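PDB 4F06: extracellular ligand-binding receptor from Rhodopseudomonas palustris, which binds p-hydroxybenzoic acid and probably delivers such lignin-derived aromatic compounds to an ABC transporter as its solute-binding protein. Local coordinates for residues P185-I190 with I216-K221. Numbering follows the deposited sequence.
Sequences PIMQRI and IDNGLK
Leu220 reaches across to Met187 and Ile190 just beyond a Schellman motif, the turn that ends helix 206-217 in this periplasmic binding protein fold and sets its C-terminus beside the neighbouring helix 184-193. Gly219 makes the turn at phi 89°, where a side chain would jam against the preceding carbonyl O, and its N bonds to Ile216 O. Met187, a selenomethionine in this crystal, can be followed outward. Its CB lies 3.8 Å from Leu220 CD1 and 4.1 Å from Asn218 CB; CG stands anti to its own carbonyl carbon (chi1 -59°). A bend at chi2 (-55°) then brings SE to 4.0 Å from Leu220 CD2, and CE, at the tip, leads away from residues 216-221. The long unbranched chain thus touches Leu220 twice while also packing on Phe211 and Ala214 of helix 206-217. Leucine suits its place because its forked end sets CD1 against Met187, while CD2 is shared between Met187 and Ile190. With an alanine here both methyls would be gone, which would probably leave a gap beside Met187 and Ile190. Isoleucine's branch at CB supplies the CG2 that meets Leu220 CD2 at 3.8 Å.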
loop_
_atom_site.group_PDB
_atom_site.type_symbol
_atom_site.label_atom_id
_atom_site.label_comp_id
_atom_site.label_asym_id
_atom_site.label_seq_id
_atom_site.Cartn_x
_atom_site.Cartn_y
_atom_site.Cartn_z
ATOM N N PRO A 185 -9.242 -24.959 -5.739
ATOM C CA PRO A 185 -8.848 -25.915 -4.703
ATOM C C PRO A 185 -8.704 -25.278 -3.321
ATOM O O PRO A 185 -9.080 -25.900 -2.307
ATOM C CB PRO A 185 -7.527 -26.474 -5.242
ATOM C CG PRO A 185 -7.704 -26.412 -6.732
ATOM C CD PRO A 185 -8.393 -25.085 -6.953
ATOM N N ILE A 186 -8.192 -24.047 -3.251
ATOM C CA ILE A 186 -8.111 -23.343 -1.969
ATOM C C ILE A 186 -9.495 -23.118 -1.385
ATOM O O ILE A 186 -9.711 -23.306 -0.179
ATOM C CB ILE A 186 -7.374 -22.001 -2.092
ATOM C CG1 ILE A 186 -5.974 -22.264 -2.608
ATOM C CG2 ILE A 186 -7.268 -21.317 -0.741
ATOM C CD1 ILE A 186 -5.317 -23.414 -1.889
HETATM N N MSE A 187 -10.453 -22.723 -2.228
HETATM C CA MSE A 187 -11.823 -22.531 -1.725
HETATM C C MSE A 187 -12.413 -23.801 -1.169
HETATM O O MSE A 187 -13.104 -23.748 -0.158
HETATM C CB MSE A 187 -12.724 -21.874 -2.785
HETATM C CG MSE A 187 -12.290 -20.531 -3.290
HETATM SE SE MSE A 187 -12.011 -19.233 -1.852
HETATM C CE MSE A 187 -10.874 -18.138 -2.863
ATOM N N GLN A 188 -12.138 -24.932 -1.817
ATOM C CA GLN A 188 -12.632 -26.213 -1.322
ATOM C C GLN A 188 -12.008 -26.525 0.036
ATOM O O GLN A 188 -12.686 -27.041 0.917
ATOM C CB GLN A 188 -12.335 -27.340 -2.316
ATOM C CG GLN A 188 -12.918 -28.688 -1.884
ATOM C CD GLN A 188 -14.436 -28.623 -1.758
ATOM O OE1 GLN A 188 -15.139 -28.122 -2.667
ATOM N NE2 GLN A 188 -14.957 -29.117 -0.634
ATOM N N ARG A 189 -10.716 -26.240 0.193
ATOM C CA ARG A 189 -10.030 -26.485 1.457
ATOM C C ARG A 189 -10.652 -25.602 2.557
ATOM O O ARG A 189 -10.908 -26.071 3.673
ATOM C CB ARG A 189 -8.537 -26.199 1.302
ATOM C CG ARG A 189 -7.798 -27.307 0.551
ATOM C CD ARG A 189 -6.384 -26.908 0.174
ATOM N NE ARG A 189 -5.539 -26.718 1.353
ATOM C CZ ARG A 189 -4.321 -26.186 1.323
ATOM N NH1 ARG A 189 -3.794 -25.755 0.177
ATOM N NH2 ARG A 189 -3.638 -26.065 2.445
ATOM N N ILE A 190 -10.938 -24.338 2.226
ATOM C CA ILE A 190 -11.596 -23.444 3.175
ATOM C C ILE A 190 -12.990 -23.948 3.554
ATOM O O ILE A 190 -13.334 -23.956 4.760
ATOM C CB ILE A 190 -11.605 -22.009 2.649
ATOM C CG1 ILE A 190 -10.163 -21.491 2.603
ATOM C CG2 ILE A 190 -12.490 -21.143 3.553
ATOM C CD1 ILE A 190 -9.978 -20.168 1.861
ATOM N N ILE A 216 -16.568 -16.004 -4.558
ATOM C CA ILE A 216 -17.976 -15.840 -4.928
ATOM C C ILE A 216 -18.457 -17.031 -5.766
ATOM O O ILE A 216 -19.518 -17.616 -5.480
ATOM C CB ILE A 216 -18.160 -14.546 -5.728
ATOM C CG1 ILE A 216 -17.846 -13.319 -4.864
ATOM C CG2 ILE A 216 -19.566 -14.475 -6.334
ATOM C CD1 ILE A 216 -17.622 -12.072 -5.690
ATOM N N ASP A 217 -17.681 -17.407 -6.786
ATOM C CA ASP A 217 -18.195 -18.370 -7.777
ATOM C C ASP A 217 -18.264 -19.797 -7.243
ATOM O O ASP A 217 -18.995 -20.599 -7.785
ATOM C CB ASP A 217 -17.372 -18.315 -9.070
ATOM C CG ASP A 217 -17.533 -17.000 -9.832
ATOM O OD1 ASP A 217 -18.407 -16.173 -9.517
ATOM O OD2 ASP A 217 -16.717 -16.761 -10.752
ATOM N N ASN A 218 -17.449 -20.111 -6.230
ATOM C CA ASN A 218 -17.528 -21.364 -5.518
ATOM C C ASN A 218 -18.539 -21.357 -4.402
ATOM O O ASN A 218 -18.713 -22.386 -3.723
ATOM C CB ASN A 218 -16.161 -21.848 -5.049
ATOM C CG ASN A 218 -15.273 -22.246 -6.208
ATOM O OD1 ASN A 218 -14.426 -21.453 -6.682
ATOM N ND2 ASN A 218 -15.481 -23.446 -6.704
ATOM N N GLY A 219 -19.269 -20.253 -4.214
ATOM C CA GLY A 219 -20.427 -20.299 -3.314
ATOM C C GLY A 219 -20.110 -19.998 -1.878
ATOM O O GLY A 219 -21.009 -20.068 -1.046
ATOM N N LEU A 220 -18.858 -19.681 -1.531
ATOM C CA LEU A 220 -18.548 -19.475 -0.113
ATOM C C LEU A 220 -19.266 -18.262 0.456
ATOM O O LEU A 220 -19.752 -18.289 1.585
ATOM C CB LEU A 220 -17.040 -19.360 0.116
ATOM C CG LEU A 220 -16.283 -20.694 0.081
ATOM C CD1 LEU A 220 -16.221 -21.294 -1.339
ATOM C CD2 LEU A 220 -14.889 -20.522 0.637
ATOM N N LYS A 221 -19.327 -17.181 -0.332
ATOM C CA LYS A 221 -19.946 -15.948 0.121
ATOM C C LYS A 221 -21.445 -16.211 0.405
ATOM O O LYS A 221 -21.967 -15.812 1.471
ATOM C CB LYS A 221 -19.759 -14.869 -0.940
ATOM C CG LYS A 221 -20.181 -13.484 -0.429
ATOM C CD LYS A 221 -19.890 -12.428 -1.528
ATOM C CE LYS A 221 -19.980 -10.975 -1.069
ATOM N NZ LYS A 221 -21.339 -10.778 -0.533
#